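PDB 6C4U: forkhead-associated 1 from Saccharomyces cerevisiae, which binds phosphothreonine peptides and, in this engineered form, recognises a phosphothreonine-containing peptide of the human transcription factor c-Myc. Local coordinates for residues F[5-10]-F[116-121]; F[37-42]-F[57-62]; F[74-79]-F[89-94]. All blocks are in the same frame, centred on the assembly; numbering follows the deposited sequence.

Contact 1: F[5-10]-F[116-121]; sequences VFRVIS and VIFIND
R7 and F118 sit opposite each other as an antiparallel hydrogen-bonded pair. R7 N donates to F118 O at 2.8 Å, and F118 N returns the bond to R7 O, also at 2.8 Å. I9 and V116 form a second such pair two residues on. F6 with I119 and V8 with I117 are the non-hydrogen-bonded pairs, where alpha hydrogens face carbonyls instead; V8 CA lies 3.4 Å from V116 O. At the far end N120 N still reaches V5 O at 3.1 Å, but from 37° above the carbonyl plane, as the chain leaves the strand. The N120 side chain then works along the chain: OD1 takes K122 N as the N-cap of helix 121-125, and ND2 gives to I4 O.

On the face bearing F6, V8, I117 and I119 the apolar contacts run through I117, which uses both branches: CG2 meets F6 CD2 at 3.9 Å, and CD1 lies alongside V8 CG2, also at 3.9 Å. With CG between the backbone N and the carbonyl carbon (chi1 72°), the F6 ring has its CD2 against that I117 methyl.

On the other face R7 and F118 run side by side, guanidinium and ring planes only 19° apart. R7 NH1 comes to the ring edge, 3.7 Å from F118 CE2, so the charge lies beside the ring and not over it. NE of R7 makes a salt bridge with D19. I9 CD1 brushes F118 CB at 4.4 Å.

The pair joins the first and last strands of the chain as neighbouring inner strands of one sheet of the FHA beta sandwich. Strand 18-21 flanks 4-10, where V5 and F6 form a classic bulge facing F20; strand 101-105 flanks 112-119, and L71 and I63 of the other sheet cover the F6 face.

Contact 2: F[37-42]-F[57-62]; sequences VWTFGR and SNKHFQ
The phosphothreonine-binding end of the FHA sandwich is built here, where R42, just past the end of strand 34-41, meets S57 and N58 just ahead of strand 61-66. R42 N makes a nearly straight bond to S57 O at 3.0 Å. Further out, the R42 guanidinium and the N58 amide meet with planes 67° apart; N58 OD1 stands over one guanidinium face and makes no hydrogen bond to it, while NE of R42 bonds V56 O. N58 N and S57 OG both hydrogen-bond a modified side chain of the bound peptide, consistent with its phosphothreonine; S57 OG also takes T78 N, and R42 packs on the peptide backbone. G41, without a side chain, lets its CA come within 3.3 Å of N58 O.

These residues match the GR and SxxH signatures of FHA domains. H60 ends the second: its ND1 accepts S57 N in the ring plane at 3.0 Å and its NE2 bonds G80 O, so both ring nitrogens are used in fixing the binding loops. H60 and F61 together face F40 as a classic beta bulge. F40 O therefore takes two donors, H60 N at 2.9 Å and F61 N at 3.2 Å, and F40 N bonds F61 O.

Inside the sandwich the rings of F40 and F61 lie 13° from parallel with centroids 4.5 Å apart, displaced along their planes until little of one ring covers the other. F61 holds CG between its backbone N and carbonyl carbon (chi1 64°), which brings the face of its ring against F40 CB, 3.5 Å from the ring centroid in a CH-pi contact. L115 of strand 112-119 touches both phenylalanines. On the opposite face of the sheet T39 and Q62 lie side by side, T39 CG2 3.3 Å from Q62 OE1, with V37 CG1 on the same amide oxygen.

Contact 3: F[74-79]-F[89-94]; sequences NDISTN and EKNSYQ
N74 reaches from strand 71-75 to S92 and Y93, and its side chain meets something at every atom. CB lies 3.7 Å from Y93 CE1. CG, held opposite the backbone N (chi1 -169°), meets the same ring carbon, Y93 CE1, at 3.3 Å. There the carboxamide divides. OD1 turns to Q62 NE2, which bonds it from strand 61-66; ND2 gives a hydrogen bond to S92 O at 2.8 Å, approaching from 40° above that carbonyl's plane. ND2 also stands over one face of the Y93 ring, offset toward the rim, with amide and ring 22° from parallel. With an alanine in place of N74, S92 O and Q62 NE2 would probably lose a partner and the Y93 ring would be left freer to turn.

Beside it, D75 O accepts N91 N at 2.9 Å. N91 is the third residue of the type II turn E89 to S92, so the turn hangs from the strand end by its own backbone. The extended K90 chain crosses D75 with its methylenes: CG is 3.6 Å from D75 OD2, while NZ lies well beyond salt-bridge distance. K90 CE goes on to S77 O at 3.3 Å. I76 CG2 meets the N91 amide at ND2, 3.7 Å away, the two side chains crossing at about a right angle.

Past D75 the chain becomes a peptide-binding loop: T78 OG1 bonds a modified side chain of the bound peptide and N79 ND2 its backbone, the asparagine beginning the NG pair familiar in FHA domains. Strand 71-75 lies between 61-66, bonded backbone to backbone through N74 and Q62, and the outermost strand 94-96, which starts at Q94 and bonds L73; Y93 rests on L64.

In the fold
Contacts 1 and 2 belong to the two facing sheets of the sandwich. They meet in the core, where F6 CE1 packs 3.6 Å from W38 CE3 and V8 touches F40. Contact 1 closes the longest loop of the three, with contacts 2 and 3 nested inside it. Contact 2 is the most buried, aromatic within and polar at its peptide-binding end. Contact 3, about 20 Å from contact 1 centre to centre, is more exposed and relies on amide and backbone bonds around a turn instead of strand pairing. Contacts 2 and 3 share a sheet, in which strands 61-66 and 71-75 are neighbours, and S57 OG with T78 N ties their two peptide-binding loops.

Contact 1: F[5-10]-F[116-121]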
loop_
_atom_site.group_PDB
_atom_site.type_symbol
_atom_site.label_atom_id
_atom_site.label_comp_id
_atom_site.label_asym_id
_atom_site.label_seq_id
_atom_site.Cartn_x
_atom_site.Cartn_y
_atom_site.Cartn_z
ATOM N N VAL F 5 -11.829 -4.425 -0.915
ATOM C CA VAL F 5 -11.383 -3.974 0.415
ATOM C C VAL F 5 -11.051 -2.497 0.398
ATOM O O VAL F 5 -11.467 -1.750 1.309
ATOM C CB VAL F 5 -10.147 -4.751 0.898
ATOM C CG1 VAL F 5 -9.738 -4.279 2.296
ATOM C CG2 VAL F 5 -10.416 -6.256 0.868
ATOM N N PHE F 6 -10.263 -2.104 -0.601
ATOM C CA PHE F 6 -9.823 -0.722 -0.764
ATOM C C PHE F 6 -9.393 -0.471 -2.200
ATOM O O PHE F 6 -9.224 -1.399 -2.994
ATOM C CB PHE F 6 -8.684 -0.362 0.208
ATOM C CG PHE F 6 -7.348 -0.993 -0.132
ATOM C CD1 PHE F 6 -7.094 -2.333 0.152
ATOM C CD2 PHE F 6 -6.337 -0.245 -0.704
ATOM C CE1 PHE F 6 -5.870 -2.913 -0.180
ATOM C CE2 PHE F 6 -5.117 -0.827 -1.028
ATOM C CZ PHE F 6 -4.891 -2.149 -0.782
ATOM N N ARG F 7 -9.205 0.810 -2.499
ATOM C CA ARG F 7 -8.925 1.275 -3.842
ATOM C C ARG F 7 -7.810 2.309 -3.780
ATOM O O ARG F 7 -7.742 3.111 -2.849
ATOM C CB ARG F 7 -10.198 1.868 -4.408
ATOM C CG ARG F 7 -10.029 2.670 -5.680
ATOM C CD ARG F 7 -11.403 3.176 -6.167
ATOM N NE ARG F 7 -12.220 2.123 -6.767
ATOM C CZ ARG F 7 -13.537 1.920 -6.546
ATOM N NH1 ARG F 7 -14.208 2.639 -5.659
ATOM N NH2 ARG F 7 -14.141 0.927 -7.168
ATOM N N VAL F 8 -6.964 2.294 -4.801
ATOM C CA VAL F 8 -5.748 3.106 -4.823
ATOM C C VAL F 8 -5.732 3.960 -6.063
ATOM O O VAL F 8 -5.766 3.470 -7.183
ATOM C CB VAL F 8 -4.477 2.228 -4.806
ATOM C CG1 VAL F 8 -3.235 3.029 -4.985
ATOM C CG2 VAL F 8 -4.385 1.476 -3.503
ATOM N N ILE F 9 -5.674 5.265 -5.837
ATOM C CA ILE F 9 -5.813 6.276 -6.875
ATOM C C ILE F 9 -4.558 7.096 -6.927
ATOM O O ILE F 9 -4.073 7.585 -5.901
ATOM C CB ILE F 9 -6.993 7.193 -6.448
ATOM C CG1 ILE F 9 -8.230 6.349 -6.186
ATOM C CG2 ILE F 9 -7.303 8.215 -7.476
ATOM C CD1 ILE F 9 -9.308 7.118 -5.504
ATOM N N SER F 10 -4.048 7.371 -8.150
ATOM C CA SER F 10 -2.880 8.205 -8.360
ATOM C C SER F 10 -3.317 9.654 -8.574
ATOM O O SER F 10 -4.243 9.886 -9.349
ATOM C CB SER F 10 -2.157 7.726 -9.575
ATOM O OG SER F 10 -0.914 8.374 -9.811
ATOM N N VAL F 116 -3.471 7.479 -3.135
ATOM C CA VAL F 116 -4.475 7.771 -2.127
ATOM C C VAL F 116 -5.348 6.553 -1.897
ATOM O O VAL F 116 -5.825 5.935 -2.860
ATOM C CB VAL F 116 -5.328 8.989 -2.532
ATOM C CG1 VAL F 116 -6.435 9.249 -1.523
ATOM C CG2 VAL F 116 -4.433 10.219 -2.625
ATOM N N ILE F 117 -5.557 6.228 -0.617
ATOM C CA ILE F 117 -6.293 5.024 -0.249
ATOM C C ILE F 117 -7.723 5.409 -0.008
ATOM O O ILE F 117 -7.990 6.381 0.737
ATOM C CB ILE F 117 -5.736 4.372 1.050
ATOM C CG1 ILE F 117 -4.219 4.190 0.972
ATOM C CG2 ILE F 117 -6.398 3.028 1.324
ATOM C CD1 ILE F 117 -3.749 3.445 -0.250
ATOM N N PHE F 118 -8.625 4.656 -0.642
ATOM C CA PHE F 118 -10.047 4.848 -0.444
ATOM C C PHE F 118 -10.535 3.497 0.045
ATOM O O PHE F 118 -10.411 2.485 -0.649
ATOM C CB PHE F 118 -10.733 5.354 -1.695
ATOM C CG PHE F 118 -12.222 5.365 -1.613
ATOM C CD1 PHE F 118 -12.939 6.085 -0.634
ATOM C CD2 PHE F 118 -12.926 4.696 -2.549
ATOM C CE1 PHE F 118 -14.300 6.089 -0.619
ATOM C CE2 PHE F 118 -14.347 4.708 -2.558
ATOM C CZ PHE F 118 -15.014 5.401 -1.576
ATOM N N ILE F 119 -11.014 3.461 1.284
ATOM C CA ILE F 119 -11.284 2.256 2.002
ATOM C C ILE F 119 -12.785 1.993 1.901
ATOM O O ILE F 119 -13.596 2.815 2.306
ATOM C CB ILE F 119 -10.855 2.311 3.462
ATOM C CG1 ILE F 119 -9.354 2.671 3.531
ATOM C CG2 ILE F 119 -11.141 0.989 4.170
ATOM C CD1 ILE F 119 -8.713 2.926 4.952
ATOM N N ASN F 120 -13.142 0.834 1.346
ATOM C CA ASN F 120 -14.529 0.433 1.203
ATOM C C ASN F 120 -15.080 0.007 2.571
ATOM O O ASN F 120 -14.765 -1.089 3.065
ATOM C CB ASN F 120 -14.659 -0.707 0.194
ATOM C CG ASN F 120 -16.077 -1.276 0.116
ATOM O OD1 ASN F 120 -17.016 -0.722 0.690
ATOM N ND2 ASN F 120 -16.240 -2.390 -0.581
ATOM N N ASP F 121 -15.910 0.876 3.158
ATOM C CA ASP F 121 -16.570 0.565 4.423
ATOM C C ASP F 121 -17.522 -0.624 4.362
ATOM O O ASP F 121 -17.703 -1.294 5.358
ATOM C CB ASP F 121 -17.306 1.787 4.963
ATOM C CG ASP F 121 -16.413 2.641 5.833
ATOM O OD1 ASP F 121 -16.115 2.212 6.978
ATOM O OD2 ASP F 121 -16.015 3.725 5.367
#

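Contact 2: F[37-42]-F[57-62]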
loop_
_atom_site.group_PDB
_atom_site.type_symbol
_atom_site.label_atom_id
_atom_site.label_comp_id
_atom_site.label_asym_id
_atom_site.label_seq_id
_atom_site.Cartn_x
_atom_site.Cartn_y
_atom_site.Cartn_z
ATOM N N VAL F 37 -2.044 -9.733 2.347
ATOM C CA VAL F 37 -0.972 -8.766 2.125
ATOM C C VAL F 37 -0.813 -8.390 0.659
ATOM O O VAL F 37 -0.691 -9.257 -0.219
ATOM C CB VAL F 37 0.373 -9.295 2.618
ATOM C CG1 VAL F 37 1.486 -8.257 2.411
ATOM C CG2 VAL F 37 0.261 -9.692 4.083
ATOM N N TRP F 38 -0.770 -7.086 0.399
ATOM C CA TRP F 38 -0.509 -6.570 -0.933
ATOM C C TRP F 38 0.804 -5.827 -0.904
ATOM O O TRP F 38 1.064 -5.087 0.035
ATOM C CB TRP F 38 -1.608 -5.608 -1.331
ATOM C CG TRP F 38 -2.940 -6.246 -1.442
ATOM C CD1 TRP F 38 -3.446 -6.926 -2.519
ATOM C CD2 TRP F 38 -3.945 -6.274 -0.438
ATOM N NE1 TRP F 38 -4.706 -7.337 -2.254
ATOM C CE2 TRP F 38 -5.036 -6.975 -0.974
ATOM C CE3 TRP F 38 -4.017 -5.825 0.868
ATOM C CZ2 TRP F 38 -6.219 -7.178 -0.259
ATOM C CZ3 TRP F 38 -5.200 -6.044 1.587
ATOM C CH2 TRP F 38 -6.292 -6.714 1.001
ATOM N N THR F 39 1.626 -6.013 -1.933
ATOM C CA THR F 39 2.912 -5.327 -2.015
ATOM C C THR F 39 2.947 -4.355 -3.177
ATOM O O THR F 39 2.341 -4.583 -4.213
ATOM C CB THR F 39 4.081 -6.307 -2.187
ATOM O OG1 THR F 39 3.916 -7.035 -3.411
ATOM C CG2 THR F 39 4.128 -7.284 -1.041
ATOM N N PHE F 40 3.715 -3.293 -2.982
ATOM C CA PHE F 40 3.803 -2.169 -3.875
ATOM C C PHE F 40 5.289 -1.992 -4.143
ATOM O O PHE F 40 6.066 -1.861 -3.199
ATOM C CB PHE F 40 3.247 -0.922 -3.166
ATOM C CG PHE F 40 1.766 -0.939 -2.976
ATOM C CD1 PHE F 40 1.182 -1.751 -2.017
ATOM C CD2 PHE F 40 0.942 -0.110 -3.738
ATOM C CE1 PHE F 40 -0.186 -1.793 -1.864
ATOM C CE2 PHE F 40 -0.432 -0.149 -3.570
ATOM C CZ PHE F 40 -0.989 -0.991 -2.637
ATOM N N GLY F 41 5.698 -1.985 -5.405
ATOM C CA GLY F 41 7.112 -1.767 -5.703
ATOM C C GLY F 41 7.501 -1.665 -7.162
ATOM O O GLY F 41 6.654 -1.779 -8.062
ATOM N N ARG F 42 8.797 -1.439 -7.378
ATOM C CA ARG F 42 9.369 -1.361 -8.721
ATOM C C ARG F 42 9.279 -2.695 -9.472
ATOM O O ARG F 42 9.176 -2.717 -10.699
ATOM C CB ARG F 42 10.826 -0.868 -8.651
ATOM C CG ARG F 42 11.633 -1.058 -9.930
ATOM C CD ARG F 42 12.838 -0.143 -10.001
ATOM N NE ARG F 42 13.675 -0.182 -8.798
ATOM C CZ ARG F 42 14.636 -1.073 -8.550
ATOM N NH1 ARG F 42 14.925 -2.058 -9.407
ATOM N NH2 ARG F 42 15.324 -0.987 -7.408
ATOM N N SER F 57 12.275 1.091 -4.287
ATOM C CA SER F 57 12.632 -0.290 -3.969
ATOM C C SER F 57 11.749 -1.311 -4.698
ATOM O O SER F 57 10.584 -1.038 -4.984
ATOM C CB SER F 57 12.597 -0.494 -2.441
ATOM O OG SER F 57 13.349 0.516 -1.776
ATOM N N ASN F 58 12.331 -2.465 -5.013
ATOM C CA ASN F 58 11.630 -3.543 -5.727
ATOM C C ASN F 58 10.380 -3.975 -5.002
ATOM O O ASN F 58 9.344 -4.208 -5.633
ATOM C CB ASN F 58 12.539 -4.760 -5.908
ATOM C CG ASN F 58 13.539 -4.557 -7.006
ATOM O OD1 ASN F 58 13.237 -4.802 -8.179
ATOM N ND2 ASN F 58 14.727 -4.078 -6.643
ATOM N N LYS F 59 10.514 -4.131 -3.688
ATOM C CA LYS F 59 9.371 -4.256 -2.803
ATOM C C LYS F 59 9.528 -3.108 -1.824
ATOM O O LYS F 59 10.411 -3.119 -0.964
ATOM C CB LYS F 59 9.310 -5.621 -2.111
ATOM C CG LYS F 59 8.917 -6.763 -3.037
ATOM C CD LYS F 59 8.055 -7.902 -2.540
ATOM C CE LYS F 59 8.006 -8.951 -3.670
ATOM N NZ LYS F 59 6.747 -9.745 -3.906
ATOM N N HIS F 60 8.671 -2.103 -1.989
ATOM C CA HIS F 60 8.815 -0.823 -1.327
ATOM C C HIS F 60 7.947 -0.685 -0.083
ATOM O O HIS F 60 8.410 -0.216 0.948
ATOM C CB HIS F 60 8.505 0.298 -2.314
ATOM C CG HIS F 60 9.021 1.625 -1.872
ATOM N ND1 HIS F 60 10.136 2.210 -2.425
ATOM C CD2 HIS F 60 8.591 2.465 -0.900
ATOM C CE1 HIS F 60 10.367 3.363 -1.817
ATOM N NE2 HIS F 60 9.445 3.540 -0.884
ATOM N N PHE F 61 6.681 -1.060 -0.182
ATOM C CA PHE F 61 5.835 -1.112 1.018
ATOM C C PHE F 61 4.747 -2.149 0.835
ATOM O O PHE F 61 4.507 -2.600 -0.281
ATOM C CB PHE F 61 5.275 0.281 1.399
ATOM C CG PHE F 61 4.334 0.883 0.381
ATOM C CD1 PHE F 61 4.832 1.680 -0.653
ATOM C CD2 PHE F 61 2.955 0.688 0.460
ATOM C CE1 PHE F 61 3.984 2.216 -1.609
ATOM C CE2 PHE F 61 2.101 1.244 -0.488
ATOM C CZ PHE F 61 2.614 2.000 -1.511
ATOM N N GLN F 62 4.137 -2.552 1.944
ATOM C CA GLN F 62 3.047 -3.502 1.912
ATOM C C GLN F 62 1.875 -2.901 2.630
ATOM O O GLN F 62 2.041 -2.053 3.523
ATOM C CB GLN F 62 3.421 -4.808 2.636
ATOM C CG GLN F 62 4.817 -5.331 2.348
ATOM C CD GLN F 62 5.066 -6.707 2.859
ATOM O OE1 GLN F 62 4.995 -7.654 2.099
ATOM N NE2 GLN F 62 5.451 -6.807 4.121
#

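Contact 3: F[74-79]-F[89-94]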
loop_
_atom_site.group_PDB
_atom_site.type_symbol
_atom_site.label_atom_id
_atom_site.label_comp_id
_atom_site.label_asym_id
_atom_site.label_seq_id
_atom_site.Cartn_x
_atom_site.Cartn_y
_atom_site.Cartn_z
ATOM N N ASN F 74 3.297 -1.077 5.956
ATOM C CA ASN F 74 4.631 -1.553 6.349
ATOM C C ASN F 74 5.648 -0.956 5.369
ATOM O O ASN F 74 5.706 -1.396 4.217
ATOM C CB ASN F 74 4.644 -3.126 6.342
ATOM C CG ASN F 74 5.890 -3.757 7.000
ATOM O OD1 ASN F 74 6.294 -4.897 6.668
ATOM N ND2 ASN F 74 6.479 -3.051 7.964
ATOM N N ASP F 75 6.427 0.051 5.779
ATOM C CA ASP F 75 7.562 0.482 4.914
ATOM C C ASP F 75 8.647 -0.592 4.923
ATOM O O ASP F 75 9.023 -1.043 5.993
ATOM C CB ASP F 75 8.196 1.817 5.360
ATOM C CG ASP F 75 9.403 2.211 4.485
ATOM O OD1 ASP F 75 9.324 1.981 3.262
ATOM O OD2 ASP F 75 10.438 2.720 4.998
ATOM N N ILE F 76 9.148 -0.986 3.756
ATOM C CA ILE F 76 10.239 -1.979 3.665
ATOM C C ILE F 76 11.241 -1.566 2.592
ATOM O O ILE F 76 11.801 -2.396 1.852
ATOM C CB ILE F 76 9.705 -3.406 3.414
ATOM C CG1 ILE F 76 8.899 -3.491 2.120
ATOM C CG2 ILE F 76 8.818 -3.837 4.576
ATOM C CD1 ILE F 76 8.511 -4.891 1.713
ATOM N N SER F 77 11.494 -0.262 2.547
ATOM C CA SER F 77 12.195 0.359 1.437
ATOM C C SER F 77 13.545 0.912 1.836
ATOM O O SER F 77 13.744 1.328 2.985
ATOM C CB SER F 77 11.358 1.509 0.883
ATOM O OG SER F 77 11.212 2.550 1.842
ATOM N N THR F 78 14.436 0.960 0.853
ATOM C CA THR F 78 15.687 1.692 0.951
ATOM C C THR F 78 15.448 3.186 1.198
ATOM O O THR F 78 15.990 3.730 2.151
ATOM C CB THR F 78 16.523 1.526 -0.346
ATOM O OG1 THR F 78 16.892 0.152 -0.510
ATOM C CG2 THR F 78 17.795 2.395 -0.321
ATOM N N ASN F 79 14.633 3.840 0.362
ATOM C CA ASN F 79 14.532 5.307 0.395
ATOM C C ASN F 79 13.367 5.913 1.193
ATOM O O ASN F 79 13.134 7.118 1.133
ATOM C CB ASN F 79 14.528 5.813 -1.043
ATOM C CG ASN F 79 15.879 5.654 -1.709
ATOM O OD1 ASN F 79 16.911 5.984 -1.124
ATOM N ND2 ASN F 79 15.885 5.140 -2.933
ATOM N N GLU F 89 8.244 5.070 10.118
ATOM C CA GLU F 89 9.397 4.323 10.605
ATOM C C GLU F 89 9.490 3.014 9.816
ATOM O O GLU F 89 8.491 2.305 9.660
ATOM C CB GLU F 89 9.251 4.035 12.097
ATOM C CG GLU F 89 10.558 3.700 12.810
ATOM C CD GLU F 89 10.357 2.947 14.124
ATOM O OE1 GLU F 89 9.206 2.697 14.560
ATOM O OE2 GLU F 89 11.374 2.589 14.756
ATOM N N LYS F 90 10.679 2.699 9.321
ATOM C CA LYS F 90 10.881 1.474 8.546
ATOM C C LYS F 90 10.583 0.201 9.367
ATOM O O LYS F 90 10.831 0.155 10.568
ATOM C CB LYS F 90 12.292 1.411 7.963
ATOM C CG LYS F 90 12.443 0.348 6.895
ATOM C CD LYS F 90 13.814 0.368 6.265
ATOM C CE LYS F 90 14.043 -0.861 5.408
ATOM N NZ LYS F 90 15.462 -1.026 5.014
ATOM N N ASN F 91 10.008 -0.793 8.702
ATOM C CA ASN F 91 9.574 -2.040 9.331
ATOM C C ASN F 91 8.605 -1.868 10.509
ATOM O O ASN F 91 8.559 -2.704 11.393
ATOM C CB ASN F 91 10.798 -2.891 9.686
ATOM C CG ASN F 91 11.460 -3.459 8.443
ATOM O OD1 ASN F 91 12.604 -3.118 8.098
ATOM N ND2 ASN F 91 10.717 -4.333 7.743
ATOM N N SER F 92 7.817 -0.795 10.481
ATOM C CA SER F 92 6.743 -0.559 11.455
ATOM C C SER F 92 5.405 -0.852 10.796
ATOM O O SER F 92 5.331 -1.079 9.583
ATOM C CB SER F 92 6.753 0.890 11.913
ATOM O OG SER F 92 6.382 1.744 10.841
ATOM N N TYR F 93 4.341 -0.819 11.592
ATOM C CA TYR F 93 3.008 -1.162 11.103
ATOM C C TYR F 93 2.033 -0.032 11.449
ATOM O O TYR F 93 1.480 -0.002 12.540
ATOM C CB TYR F 93 2.585 -2.565 11.644
ATOM C CG TYR F 93 3.535 -3.650 11.147
ATOM C CD1 TYR F 93 3.350 -4.251 9.904
ATOM C CD2 TYR F 93 4.665 -4.001 11.866
ATOM C CE1 TYR F 93 4.214 -5.214 9.422
ATOM C CE2 TYR F 93 5.571 -4.940 11.380
ATOM C CZ TYR F 93 5.341 -5.558 10.152
ATOM O OH TYR F 93 6.236 -6.500 9.663
ATOM N N GLN F 94 1.835 0.902 10.515
ATOM C CA GLN F 94 1.000 2.105 10.753
ATOM C C GLN F 94 -0.431 1.930 10.251
ATOM O O GLN F 94 -0.631 1.431 9.142
ATOM C CB GLN F 94 1.607 3.329 10.063
ATOM C CG GLN F 94 3.090 3.558 10.328
ATOM C CD GLN F 94 3.415 3.941 11.748
ATOM O OE1 GLN F 94 2.554 3.963 12.623
ATOM N NE2 GLN F 94 4.696 4.274 11.981
#